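Local atomic coordinates of catechol 2,3-dioxygenase (Rhodococcus sp., PDB entry 2WL3), a protein that probably catalyses the iron-dependent extradiol (meta) cleavage of the aromatic ring of catechols by dioxygen. Residues C[45-50]-C[124-129]; C[90-95]-C[103-108]; C[243-248]-C[276-281]; C[80-85]-C[164-169]. One frame throughout, in Å; residues are numbered along the deposited sequence.

In the fold
Interactions 1 and 2 lie in the N-terminal part of the chain and interaction 3 in the C-terminal part, while interaction 4 joins a helix from each. Interaction 2 is nested inside the loops closed by interactions 1 and 4; it touches interaction 4, where Val106 CG1 meets Leu82 CD1 at 4.3 Å, their centres being about 16 Å apart. Interactions 1 and 3 are on opposite sides of the chain's centre, about 34 Å between centres, yet the two meet across a subunit boundary: Arg47 pairs with Glu276, and Thr126 with Ser245, of a neighbouring subunit. In interaction 3 the side chain of His244 lies about 5 Å from the bound iron(III) ion.

Interaction 1 (C[45-50]-C[124-129]); sequences MDRWHH and VDTSSP
Arg47 crosses Val124 at a slant. CB starts 3.6 Å from Val124 CG1; the chain then bends at chi3 (-34°), which brings the guanidinium back over the same methyl, with Arg47 CZ 3.8 Å from Val124 CG1. Val124 CG1 sits over one face of that group, offset toward its rim and 3.5 Å from Arg47 NH1. NH1 also approaches the CG2 methyl of Thr126, while NH2 forms a salt bridge with Glu276 of a neighbouring subunit. At the backbone, Asp125 N donates to Arg47 O over 2.8 Å, with an N-H...O angle of 142°. The CA of Val124 adds a CH...O contact to this carbonyl. Beyond it, His49 and Asp125 run side by side, their ring and carboxylate planes 60° apart, and Asp125 OD2 lies at the ring edge, 3.5 Å from His49 CD2. Trp48 N is turned back onto Asp46 OD1 in an Asx turn, and Trp48 CD1 packs on Val124 CG2. The contact joins the loop between strands 40-44 and 52-55 to the long connection that leaves strand 115-120 for strand 149-152, with a neighbouring subunit against Arg47, Val124 and Thr126.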
loop_
_atom_site.group_PDB
_atom_site.type_symbol
_atom_site.label_atom_id
_atom_site.label_comp_id
_atom_site.label_asym_id
_atom_site.label_seq_id
_atom_site.Cartn_x
_atom_site.Cartn_y
_atom_site.Cartn_z
HETATM N N MSE C 45 10.078 -24.667 -19.113
HETATM C CA MSE C 45 8.879 -24.108 -18.438
HETATM C C MSE C 45 9.022 -22.633 -18.030
HETATM O O MSE C 45 8.050 -22.011 -17.564
HETATM C CB MSE C 45 8.581 -24.876 -17.148
HETATM C CG MSE C 45 8.531 -26.369 -17.242
HETATM SE SE MSE C 45 8.419 -27.163 -15.451
HETATM C CE MSE C 45 6.869 -26.223 -14.752
ATOM N N ASP C 46 10.226 -22.082 -18.184
ATOM C CA ASP C 46 10.528 -20.708 -17.786
ATOM C C ASP C 46 11.901 -20.322 -18.373
ATOM O O ASP C 46 12.376 -20.996 -19.305
ATOM C CB ASP C 46 10.532 -20.522 -16.243
ATOM C CG ASP C 46 11.594 -21.377 -15.521
ATOM O OD1 ASP C 46 12.319 -22.166 -16.179
ATOM O OD2 ASP C 46 11.693 -21.260 -14.269
ATOM N N ARG C 47 12.517 -19.259 -17.833
ATOM C CA ARG C 47 13.808 -18.733 -18.325
ATOM C C ARG C 47 14.948 -19.729 -18.352
ATOM O O ARG C 47 15.907 -19.542 -19.105
ATOM C CB ARG C 47 14.295 -17.537 -17.487
ATOM C CG ARG C 47 13.417 -16.303 -17.465
ATOM C CD ARG C 47 13.902 -15.290 -16.388
ATOM N NE ARG C 47 14.450 -15.955 -15.202
ATOM C CZ ARG C 47 15.677 -15.756 -14.718
ATOM N NH1 ARG C 47 16.500 -14.884 -15.297
ATOM N NH2 ARG C 47 16.080 -16.425 -13.643
ATOM N N TRP C 48 14.892 -20.745 -17.501
ATOM C CA TRP C 48 15.996 -21.713 -17.447
ATOM C C TRP C 48 16.043 -22.418 -18.779
ATOM O O TRP C 48 14.990 -22.679 -19.384
ATOM C CB TRP C 48 15.785 -22.789 -16.377
ATOM C CG TRP C 48 15.917 -22.349 -14.976
ATOM C CD1 TRP C 48 15.636 -21.110 -14.470
ATOM C CD2 TRP C 48 16.296 -23.159 -13.861
ATOM N NE1 TRP C 48 15.844 -21.091 -13.122
ATOM C CE2 TRP C 48 16.255 -22.333 -12.714
ATOM C CE3 TRP C 48 16.694 -24.489 -13.721
ATOM C CZ2 TRP C 48 16.552 -22.808 -11.435
ATOM C CZ3 TRP C 48 17.003 -24.964 -12.446
ATOM C CH2 TRP C 48 16.931 -24.119 -11.320
ATOM N N HIS C 49 17.255 -22.714 -19.242
ATOM C CA HIS C 49 17.398 -23.559 -20.412
ATOM C C HIS C 49 16.412 -24.722 -20.348
ATOM O O HIS C 49 15.809 -25.071 -21.371
ATOM C CB HIS C 49 18.818 -24.085 -20.564
ATOM C CG HIS C 49 18.970 -25.055 -21.699
ATOM N ND1 HIS C 49 18.978 -26.421 -21.513
ATOM C CD2 HIS C 49 19.110 -24.856 -23.031
ATOM C CE1 HIS C 49 19.113 -27.023 -22.683
ATOM N NE2 HIS C 49 19.206 -26.096 -23.620
ATOM N N HIS C 50 16.234 -25.317 -19.161
ATOM C CA HIS C 50 15.251 -26.403 -19.019
ATOM C C HIS C 50 14.952 -26.760 -17.570
ATOM O O HIS C 50 15.748 -26.487 -16.672
ATOM C CB HIS C 50 15.758 -27.679 -19.728
ATOM C CG HIS C 50 16.836 -28.382 -18.960
ATOM N ND1 HIS C 50 18.165 -28.024 -19.050
ATOM C CD2 HIS C 50 16.774 -29.363 -18.033
ATOM C CE1 HIS C 50 18.879 -28.773 -18.231
ATOM N NE2 HIS C 50 18.060 -29.604 -17.610
ATOM N N VAL C 124 20.451 -20.211 -17.982
ATOM C CA VAL C 124 19.257 -19.401 -18.177
ATOM C C VAL C 124 19.380 -18.745 -19.560
ATOM O O VAL C 124 20.384 -18.087 -19.869
ATOM C CB VAL C 124 19.117 -18.331 -17.049
ATOM C CG1 VAL C 124 17.920 -17.414 -17.294
ATOM C CG2 VAL C 124 18.980 -19.006 -15.682
ATOM N N ASP C 125 18.380 -18.973 -20.402
ATOM C CA ASP C 125 18.342 -18.397 -21.734
ATOM C C ASP C 125 17.468 -17.153 -21.732
ATOM O O ASP C 125 16.309 -17.217 -22.113
ATOM C CB ASP C 125 17.772 -19.406 -22.729
ATOM C CG ASP C 125 18.605 -20.670 -22.838
ATOM O OD1 ASP C 125 19.621 -20.813 -22.112
ATOM O OD2 ASP C 125 18.241 -21.527 -23.674
ATOM N N THR C 126 18.020 -16.026 -21.295
ATOM C CA THR C 126 17.260 -14.776 -21.214
ATOM C C THR C 126 17.252 -14.002 -22.526
ATOM O O THR C 126 16.749 -12.878 -22.576
ATOM C CB THR C 126 17.776 -13.822 -20.096
ATOM O OG1 THR C 126 19.168 -13.553 -20.298
ATOM C CG2 THR C 126 17.581 -14.423 -18.726
ATOM N N SER C 127 17.813 -14.578 -23.581
ATOM C CA SER C 127 17.693 -13.971 -24.910
ATOM C C SER C 127 16.556 -14.588 -25.714
ATOM O O SER C 127 16.031 -13.966 -26.639
ATOM C CB SER C 127 19.004 -14.065 -25.687
ATOM O OG SER C 127 19.583 -15.350 -25.571
ATOM N N SER C 128 16.169 -15.808 -25.343
ATOM C CA SER C 128 15.115 -16.533 -26.037
ATOM C C SER C 128 14.008 -16.843 -25.041
ATOM O O SER C 128 14.057 -17.866 -24.346
ATOM C CB SER C 128 15.669 -17.815 -26.660
ATOM O OG SER C 128 14.969 -18.121 -27.852
ATOM N N PRO C 129 13.014 -15.948 -24.941
ATOM C CA PRO C 129 11.994 -16.121 -23.916
ATOM C C PRO C 129 11.210 -17.424 -24.070
ATOM O O PRO C 129 11.133 -17.983 -25.164
ATOM C CB PRO C 129 11.066 -14.931 -24.139
ATOM C CG PRO C 129 11.287 -14.540 -25.530
ATOM C CD PRO C 129 12.738 -14.782 -25.788
#

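Interaction 2 (C[90-95]-C[103-108]); sequences EVASDA and LGLVKL
Beyond the direct bond from Ala92 N to Leu105 O, two waters carry on the link between 90-95 and 103-108. Water 1 accepts from Leu105 N at 2.8 Å and lies 2.9 Å from Ala92 O, to which it can donate. Water 2 lies between two acceptors, Asp94 OD1 and Leu103 O, and can donate to either, so the start of helix 94-100 is tied to Leu103 through solvent. Direct pairing occupies the other end. Glu90 and Lys107 form an antiparallel hydrogen-bonded pair: Glu90 N donates to Lys107 O and Lys107 N returns the bond to Glu90 O, both 2.9 Å and nearly straight, with each donor in the plane of the carbonyl it meets. Val91 and Val106 follow as a non-hydrogen-bonded pair. Val106 CA also makes a CH...O contact with Glu90 O. The Ala92 N to Leu105 O bond is longer at 3.1 Å and less straight (146°), its donor tilted from the carbonyl plane. Ala92 CB also rests 3.5 Å from Leu105 CD2. Lys107 CD lies 4.2 Å from Glu90 CD, the carboxylate carbon, although Glu90 OE2 and Lys107 NZ remain 5.0 Å apart. These opposite charges may attract weakly without forming a salt bridge, and each probably also feels a like charge, Asp96 by Glu90 and Arg100 by Lys107; the pairing of this outermost strand rests on backbone bonds and their water-mediated extension.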
loop_
_atom_site.group_PDB
_atom_site.type_symbol
_atom_site.label_atom_id
_atom_site.label_comp_id
_atom_site.label_asym_id
_atom_site.label_seq_id
_atom_site.Cartn_x
_atom_site.Cartn_y
_atom_site.Cartn_z
ATOM N N GLU C 90 30.020 -37.915 -5.418
ATOM C CA GLU C 90 30.992 -37.628 -6.455
ATOM C C GLU C 90 31.003 -36.126 -6.705
ATOM O O GLU C 90 29.952 -35.523 -6.887
ATOM C CB GLU C 90 30.609 -38.393 -7.736
ATOM C CG GLU C 90 31.184 -37.824 -9.047
ATOM C CD GLU C 90 30.704 -38.562 -10.308
ATOM O OE1 GLU C 90 30.056 -39.640 -10.193
ATOM O OE2 GLU C 90 30.983 -38.054 -11.421
ATOM N N VAL C 91 32.192 -35.525 -6.699
ATOM C CA VAL C 91 32.344 -34.130 -7.105
ATOM C C VAL C 91 32.448 -34.153 -8.602
ATOM O O VAL C 91 33.443 -34.618 -9.152
ATOM C CB VAL C 91 33.618 -33.433 -6.537
ATOM C CG1 VAL C 91 33.655 -31.953 -6.977
ATOM C CG2 VAL C 91 33.691 -33.533 -5.032
ATOM N N ALA C 92 31.411 -33.671 -9.267
ATOM C CA ALA C 92 31.395 -33.633 -10.715
ATOM C C ALA C 92 32.447 -32.662 -11.239
ATOM O O ALA C 92 32.738 -31.647 -10.608
ATOM C CB ALA C 92 30.027 -33.245 -11.210
ATOM N N SER C 93 33.019 -32.995 -12.392
ATOM C CA SER C 93 33.971 -32.114 -13.056
ATOM C C SER C 93 33.201 -31.056 -13.838
ATOM O O SER C 93 31.970 -31.071 -13.852
ATOM C CB SER C 93 34.854 -32.928 -13.998
ATOM O OG SER C 93 34.058 -33.533 -14.994
ATOM N N ASP C 94 33.922 -30.153 -14.500
ATOM C CA ASP C 94 33.303 -29.119 -15.347
ATOM C C ASP C 94 32.513 -29.706 -16.537
ATOM O O ASP C 94 31.547 -29.101 -17.002
ATOM C CB ASP C 94 34.351 -28.101 -15.845
ATOM C CG ASP C 94 34.926 -27.227 -14.721
ATOM O OD1 ASP C 94 34.346 -27.154 -13.595
ATOM O OD2 ASP C 94 35.978 -26.598 -14.969
ATOM N N ALA C 95 32.908 -30.874 -17.027
ATOM C CA ALA C 95 32.182 -31.483 -18.149
ATOM C C ALA C 95 30.889 -32.145 -17.707
ATOM O O ALA C 95 29.931 -32.179 -18.478
ATOM C CB ALA C 95 33.045 -32.471 -18.901
ATOM N N LEU C 103 26.698 -24.790 -13.281
ATOM C CA LEU C 103 28.091 -24.394 -13.023
ATOM C C LEU C 103 28.873 -25.364 -12.145
ATOM O O LEU C 103 30.096 -25.473 -12.259
ATOM C CB LEU C 103 28.137 -22.997 -12.409
ATOM C CG LEU C 103 27.744 -21.823 -13.318
ATOM C CD1 LEU C 103 27.725 -20.517 -12.498
ATOM C CD2 LEU C 103 28.674 -21.706 -14.537
ATOM N N GLY C 104 28.182 -26.058 -11.248
ATOM C CA GLY C 104 28.856 -26.997 -10.360
ATOM C C GLY C 104 27.858 -27.989 -9.813
ATOM O O GLY C 104 26.675 -27.686 -9.717
ATOM N N LEU C 105 28.318 -29.191 -9.491
ATOM C CA LEU C 105 27.424 -30.155 -8.875
ATOM C C LEU C 105 28.106 -31.318 -8.199
ATOM O O LEU C 105 29.253 -31.634 -8.452
ATOM C CB LEU C 105 26.387 -30.696 -9.861
ATOM C CG LEU C 105 26.776 -31.847 -10.777
ATOM C CD1 LEU C 105 25.597 -32.761 -10.950
ATOM C CD2 LEU C 105 27.213 -31.307 -12.100
ATOM N N VAL C 106 27.321 -31.945 -7.345
ATOM C CA VAL C 106 27.687 -33.101 -6.583
ATOM C C VAL C 106 26.646 -34.183 -6.927
ATOM O O VAL C 106 25.455 -33.878 -7.065
ATOM C CB VAL C 106 27.683 -32.704 -5.103
ATOM C CG1 VAL C 106 27.257 -33.859 -4.198
ATOM C CG2 VAL C 106 29.047 -32.170 -4.726
ATOM N N LYS C 107 27.071 -35.410 -7.102
ATOM C CA LYS C 107 26.204 -36.497 -7.450
ATOM C C LYS C 107 26.160 -37.590 -6.380
ATOM O O LYS C 107 27.126 -37.898 -5.826
ATOM C CB LYS C 107 26.569 -37.116 -8.787
ATOM C CG LYS C 107 26.582 -36.270 -9.962
ATOM C CD LYS C 107 26.852 -37.062 -11.157
ATOM C CE LYS C 107 27.070 -36.244 -12.342
ATOM N NZ LYS C 107 26.671 -36.749 -13.667
ATOM N N LEU C 108 25.010 -38.138 -6.108
ATOM C CA LEU C 108 24.809 -39.079 -5.017
ATOM C C LEU C 108 23.490 -39.805 -5.023
ATOM O O LEU C 108 22.782 -39.797 -5.953
ATOM C CB LEU C 108 25.078 -38.458 -3.663
ATOM C CG LEU C 108 24.103 -37.408 -3.186
ATOM C CD1 LEU C 108 23.909 -37.519 -1.780
ATOM C CD2 LEU C 108 24.474 -36.070 -3.588
HETATM O O HOH W 1 31.053 -29.309 -10.255
HETATM O O HOH W 2 32.156 -27.494 -12.142
#

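Interaction 3 (C[243-248]-C[276-281]); sequences KHSNDE and EHYLRD
Ser245 lays its CB over one face of the Tyr278 ring, 3.8 Å from the centroid and 20° off the ring normal, a CH-pi contact displaced toward CG. The Ser245 hydroxyl reaches past the ring to the backbone: with OG anti to the carbonyl carbon (chi1 -83°), it donates to Arg280 O over 2.6 Å, in the carbonyl plane and on a lone pair. Thr126 of a neighbouring subunit is hydrogen-bonded to the same OG, which is thus held from both chains. Next to Ser245, Asn246 CB comes 3.6 Å from Tyr278 CE1. The phenol at the far end donates to Glu276 OE1, on the anti lone pair of the carboxylate, and this bond probably helps to fix the position of the phenol.

Asp281 closes the other end of the contact. Its OD1 takes a 3.1 Å bond from Ser245 N, arriving on the anti side and somewhat out of the carboxylate plane. His244 runs alongside Asp281, ring and carboxylate 71° apart, and its ND1 makes only weak bonds, 3.4 Å to each of OD1 and OD2. The other ring nitrogen, His244 NE2, is hydrogen-bonded to Tyr253. The imidazole, about 5 Å from the bound iron(III) ion, is thus held at NE2 by Tyr253 and only weakly at ND1. The chemistry joins two loops of the C-terminal part through one carboxylate: Asp281 takes a bond from the backbone of Ser245 in the 243-248 loop and weak ones from the His244 ring, the group that lies beside the metal.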
loop_
_atom_site.group_PDB
_atom_site.type_symbol
_atom_site.label_atom_id
_atom_site.label_comp_id
_atom_site.label_asym_id
_atom_site.label_seq_id
_atom_site.Cartn_x
_atom_site.Cartn_y
_atom_site.Cartn_z
ATOM N N LYS C 243 -9.135 -30.712 -4.122
ATOM C CA LYS C 243 -8.192 -30.093 -3.198
ATOM C C LYS C 243 -7.663 -31.069 -2.162
ATOM O O LYS C 243 -8.443 -31.704 -1.446
ATOM C CB LYS C 243 -8.840 -28.918 -2.462
ATOM C CG LYS C 243 -8.512 -27.555 -3.022
ATOM C CD LYS C 243 -8.298 -26.561 -1.887
ATOM C CE LYS C 243 -8.473 -25.112 -2.333
ATOM N NZ LYS C 243 -9.911 -24.747 -2.455
ATOM N N HIS C 244 -6.338 -31.177 -2.077
ATOM C CA HIS C 244 -5.705 -31.795 -0.915
ATOM C C HIS C 244 -5.757 -30.841 0.285
ATOM O O HIS C 244 -5.712 -29.614 0.126
ATOM C CB HIS C 244 -4.251 -32.182 -1.197
ATOM C CG HIS C 244 -4.092 -33.227 -2.251
ATOM N ND1 HIS C 244 -4.472 -34.539 -2.063
ATOM C CD2 HIS C 244 -3.588 -33.156 -3.505
ATOM C CE1 HIS C 244 -4.218 -35.228 -3.160
ATOM N NE2 HIS C 244 -3.678 -34.412 -4.050
ATOM N N SER C 245 -5.848 -31.419 1.480
ATOM C CA SER C 245 -5.840 -30.667 2.730
ATOM C C SER C 245 -4.538 -29.890 2.937
ATOM O O SER C 245 -4.547 -28.773 3.465
ATOM C CB SER C 245 -6.055 -31.617 3.915
ATOM O OG SER C 245 -7.428 -31.880 4.125
ATOM N N ASN C 246 -3.424 -30.487 2.521
ATOM C CA ASN C 246 -2.111 -29.911 2.787
ATOM C C ASN C 246 -1.757 -28.708 1.906
ATOM O O ASN C 246 -1.700 -27.574 2.396
ATOM C CB ASN C 246 -1.008 -30.994 2.803
ATOM C CG ASN C 246 -0.914 -31.796 1.503
ATOM O OD1 ASN C 246 -1.773 -31.713 0.632
ATOM N ND2 ASN C 246 0.143 -32.584 1.380
ATOM N N ASP C 247 -1.546 -28.949 0.614
ATOM C CA ASP C 247 -1.170 -27.885 -0.315
ATOM C C ASP C 247 -2.345 -26.980 -0.682
ATOM O O ASP C 247 -2.143 -25.905 -1.249
ATOM C CB ASP C 247 -0.527 -28.469 -1.579
ATOM C CG ASP C 247 -1.396 -29.513 -2.260
ATOM O OD1 ASP C 247 -2.590 -29.669 -1.899
ATOM O OD2 ASP C 247 -0.874 -30.179 -3.174
ATOM N N GLU C 248 -3.562 -27.431 -0.360
ATOM C CA GLU C 248 -4.807 -26.735 -0.716
ATOM C C GLU C 248 -4.806 -26.230 -2.162
ATOM O O GLU C 248 -5.250 -25.115 -2.445
ATOM C CB GLU C 248 -5.116 -25.597 0.271
ATOM C CG GLU C 248 -5.554 -26.074 1.659
ATOM C CD GLU C 248 -5.551 -24.964 2.695
ATOM O OE1 GLU C 248 -5.873 -23.811 2.341
ATOM O OE2 GLU C 248 -5.226 -25.247 3.871
ATOM N N GLU C 276 1.588 -29.431 10.826
ATOM C CA GLU C 276 0.240 -29.872 11.175
ATOM C C GLU C 276 -0.052 -31.133 10.357
ATOM O O GLU C 276 0.643 -31.403 9.370
ATOM C CB GLU C 276 -0.801 -28.764 10.908
ATOM C CG GLU C 276 -0.579 -27.966 9.628
ATOM C CD GLU C 276 -1.678 -26.940 9.328
ATOM O OE1 GLU C 276 -2.362 -27.111 8.298
ATOM O OE2 GLU C 276 -1.846 -25.957 10.087
ATOM N N HIS C 277 -1.058 -31.908 10.749
ATOM C CA HIS C 277 -1.421 -33.091 9.971
ATOM C C HIS C 277 -2.941 -33.227 9.811
ATOM O O HIS C 277 -3.706 -32.569 10.515
ATOM C CB HIS C 277 -0.811 -34.360 10.587
ATOM C CG HIS C 277 -1.555 -34.870 11.776
ATOM N ND1 HIS C 277 -1.444 -34.299 13.027
ATOM C CD2 HIS C 277 -2.438 -35.887 11.904
ATOM C CE1 HIS C 277 -2.213 -34.955 13.876
ATOM N NE2 HIS C 277 -2.829 -35.921 13.220
ATOM N N TYR C 278 -3.354 -34.087 8.884
ATOM C CA TYR C 278 -4.762 -34.276 8.517
ATOM C C TYR C 278 -5.124 -35.757 8.529
ATOM O O TYR C 278 -4.254 -36.608 8.337
ATOM C CB TYR C 278 -5.004 -33.703 7.118
ATOM C CG TYR C 278 -4.256 -32.417 6.905
ATOM C CD1 TYR C 278 -3.020 -32.403 6.264
ATOM C CD2 TYR C 278 -4.760 -31.208 7.392
ATOM C CE1 TYR C 278 -2.313 -31.227 6.104
ATOM C CE2 TYR C 278 -4.062 -30.014 7.225
ATOM C CZ TYR C 278 -2.848 -30.031 6.584
ATOM O OH TYR C 278 -2.160 -28.855 6.429
ATOM N N LEU C 279 -6.402 -36.061 8.750
ATOM C CA LEU C 279 -6.910 -37.422 8.531
ATOM C C LEU C 279 -7.488 -37.638 7.113
ATOM O O LEU C 279 -7.360 -38.730 6.554
ATOM C CB LEU C 279 -7.909 -37.827 9.617
ATOM C CG LEU C 279 -7.452 -37.753 11.085
ATOM C CD1 LEU C 279 -8.536 -38.282 12.000
ATOM C CD2 LEU C 279 -6.128 -38.472 11.344
ATOM N N ARG C 280 -8.110 -36.601 6.539
ATOM C CA ARG C 280 -8.601 -36.644 5.136
ATOM C C ARG C 280 -8.289 -35.382 4.290
ATOM O O ARG C 280 -7.697 -34.422 4.790
ATOM C CB ARG C 280 -10.103 -36.960 5.089
ATOM C CG ARG C 280 -10.982 -36.015 5.902
ATOM C CD ARG C 280 -12.467 -36.280 5.637
ATOM N NE ARG C 280 -12.930 -35.642 4.399
ATOM C CZ ARG C 280 -14.128 -35.832 3.846
ATOM N NH1 ARG C 280 -15.012 -36.656 4.405
ATOM N NH2 ARG C 280 -14.440 -35.199 2.723
ATOM N N ASP C 281 -8.679 -35.405 3.011
ATOM C CA ASP C 281 -8.515 -34.255 2.105
ATOM C C ASP C 281 -9.782 -33.389 2.054
ATOM O O ASP C 281 -10.813 -33.765 2.614
ATOM C CB ASP C 281 -8.123 -34.719 0.699
ATOM C CG ASP C 281 -6.674 -35.186 0.614
ATOM O OD1 ASP C 281 -5.765 -34.456 1.067
ATOM O OD2 ASP C 281 -6.442 -36.289 0.076
#

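Interaction 4 (C[80-85]-C[164-169]); sequences EQLKNA and YRLLGL
Helices 72-83 and 157-167, from the two glyoxalase-family parts of the chain, meet here at their C-terminal ends, where Leu166 projects toward the turns of the first helix. Its CD2 methyl does the touching: it lies 3.9 Å from Leu82 CD2 and equally far from Ala85 CB, so that one methyl is shared between Leu82 and Ala85. The same methyl also comes near the carbonyl oxygen of Gln81. Leu166 reaches this place because CG stands opposite the backbone N (chi1 -170°), carrying the branch outward toward the other helix; the closest CA atoms, those of Gln81 and Leu166, are 7.5 Å apart. Leu82 and Leu166 pass one another at a slant, and Leu82 CD2 also meets Leu167 CD1 at 4.1 Å, so this methyl faces two successive leucines. After Leu167 the chain leaves the helix at Gly168, whose positive phi (116°) suits glycine, and Leu169 N bonds weakly back to Tyr164 O. Around the contact, Phe89 packs against Leu82 and Ile87 against Leu166, widening the apolar patch. No hydrogen bond or salt bridge crosses between 80-85 and 164-169. Contact through a few methyl groups probably rests on dispersion and the exclusion of water, with little directional constraint on how these two helix ends sit against each other.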
loop_
_atom_site.group_PDB
_atom_site.type_symbol
_atom_site.label_atom_id
_atom_site.label_comp_id
_atom_site.label_asym_id
_atom_site.label_seq_id
_atom_site.Cartn_x
_atom_site.Cartn_y
_atom_site.Cartn_z
ATOM N N GLU C 80 30.570 -30.850 2.589
ATOM C CA GLU C 80 31.255 -31.158 3.848
ATOM C C GLU C 80 30.306 -31.781 4.874
ATOM O O GLU C 80 30.702 -32.674 5.629
ATOM C CB GLU C 80 31.943 -29.911 4.421
ATOM C CG GLU C 80 33.271 -30.202 5.121
ATOM C CD GLU C 80 34.398 -30.538 4.143
ATOM O OE1 GLU C 80 34.935 -31.663 4.230
ATOM O OE2 GLU C 80 34.746 -29.687 3.287
ATOM N N GLN C 81 29.055 -31.322 4.884
ATOM C CA GLN C 81 28.013 -31.910 5.735
ATOM C C GLN C 81 27.707 -33.365 5.376
ATOM O O GLN C 81 27.423 -34.181 6.262
ATOM C CB GLN C 81 26.728 -31.082 5.681
ATOM C CG GLN C 81 26.815 -29.742 6.404
ATOM C CD GLN C 81 25.678 -28.802 6.023
ATOM O OE1 GLN C 81 25.913 -27.686 5.533
ATOM N NE2 GLN C 81 24.432 -29.251 6.240
ATOM N N LEU C 82 27.766 -33.682 4.082
ATOM C CA LEU C 82 27.529 -35.041 3.599
ATOM C C LEU C 82 28.682 -35.945 4.011
ATOM O O LEU C 82 28.469 -37.047 4.513
ATOM C CB LEU C 82 27.349 -35.056 2.078
ATOM C CG LEU C 82 26.108 -34.399 1.451
ATOM C CD1 LEU C 82 26.294 -34.221 -0.055
ATOM C CD2 LEU C 82 24.830 -35.196 1.738
ATOM N N LYS C 83 29.903 -35.456 3.806
ATOM C CA LYS C 83 31.119 -36.152 4.201
ATOM C C LYS C 83 31.133 -36.435 5.711
ATOM O O LYS C 83 31.414 -37.555 6.120
ATOM C CB LYS C 83 32.354 -35.342 3.774
ATOM C CG LYS C 83 33.674 -36.094 3.884
ATOM C CD LYS C 83 34.877 -35.163 3.771
ATOM C CE LYS C 83 36.135 -35.839 4.329
ATOM N NZ LYS C 83 37.335 -34.934 4.425
ATOM N N ASN C 84 30.800 -35.428 6.520
ATOM C CA ASN C 84 30.725 -35.568 7.984
ATOM C C ASN C 84 29.581 -36.455 8.460
ATOM O O ASN C 84 29.515 -36.829 9.639
ATOM C CB ASN C 84 30.622 -34.196 8.663
ATOM C CG ASN C 84 31.956 -33.446 8.694
ATOM O OD1 ASN C 84 32.980 -33.930 8.189
ATOM N ND2 ASN C 84 31.947 -32.257 9.301
ATOM N N ALA C 85 28.675 -36.778 7.542
ATOM C CA ALA C 85 27.620 -37.745 7.808
ATOM C C ALA C 85 27.983 -39.119 7.223
ATOM O O ALA C 85 27.239 -40.086 7.380
ATOM C CB ALA C 85 26.293 -37.244 7.252
ATOM N N TYR C 164 17.089 -36.000 3.981
ATOM C CA TYR C 164 16.597 -34.785 3.375
ATOM C C TYR C 164 16.568 -33.588 4.330
ATOM O O TYR C 164 16.466 -32.448 3.884
ATOM C CB TYR C 164 15.228 -35.044 2.770
ATOM C CG TYR C 164 15.306 -35.774 1.457
ATOM C CD1 TYR C 164 15.835 -35.146 0.328
ATOM C CD2 TYR C 164 14.850 -37.085 1.334
ATOM C CE1 TYR C 164 15.906 -35.797 -0.876
ATOM C CE2 TYR C 164 14.916 -37.750 0.117
ATOM C CZ TYR C 164 15.457 -37.085 -0.979
ATOM O OH TYR C 164 15.536 -37.690 -2.187
ATOM N N ARG C 165 16.664 -33.846 5.628
ATOM C CA ARG C 165 16.811 -32.754 6.600
ATOM C C ARG C 165 18.239 -32.274 6.577
ATOM O O ARG C 165 18.513 -31.111 6.847
ATOM C CB ARG C 165 16.434 -33.197 8.010
ATOM C CG ARG C 165 14.942 -33.261 8.218
ATOM C CD ARG C 165 14.568 -33.552 9.664
ATOM N NE ARG C 165 13.123 -33.744 9.763
ATOM C CZ ARG C 165 12.544 -34.698 10.483
ATOM N NH1 ARG C 165 13.290 -35.549 11.183
ATOM N NH2 ARG C 165 11.218 -34.817 10.486
ATOM N N LEU C 166 19.144 -33.194 6.263
ATOM C CA LEU C 166 20.547 -32.858 6.106
ATOM C C LEU C 166 20.719 -31.905 4.925
ATOM O O LEU C 166 21.368 -30.882 5.072
ATOM C CB LEU C 166 21.414 -34.113 5.944
ATOM C CG LEU C 166 22.916 -33.827 6.019
ATOM C CD1 LEU C 166 23.363 -33.547 7.460
ATOM C CD2 LEU C 166 23.712 -34.969 5.434
ATOM N N LEU C 167 20.114 -32.239 3.783
ATOM C CA LEU C 167 20.119 -31.391 2.575
ATOM C C LEU C 167 19.508 -29.996 2.782
ATOM O O LEU C 167 19.808 -29.052 2.024
ATOM C CB LEU C 167 19.389 -32.099 1.419
ATOM C CG LEU C 167 20.149 -33.002 0.432
ATOM C CD1 LEU C 167 20.911 -34.110 1.126
ATOM C CD2 LEU C 167 19.186 -33.599 -0.589
ATOM N N GLY C 168 18.653 -29.883 3.798
ATOM C CA GLY C 168 18.037 -28.611 4.183
ATOM C C GLY C 168 16.527 -28.504 4.043
ATOM O O GLY C 168 15.946 -27.477 4.400
ATOM N N LEU C 169 15.889 -29.546 3.508
ATOM C CA LEU C 169 14.432 -29.600 3.450
ATOM C C LEU C 169 13.860 -29.746 4.858
ATOM O O LEU C 169 14.523 -30.270 5.752
ATOM C CB LEU C 169 13.959 -30.760 2.567
ATOM C CG LEU C 169 14.054 -30.530 1.054
ATOM C CD1 LEU C 169 14.754 -31.682 0.371
ATOM C CD2 LEU C 169 12.685 -30.277 0.453
#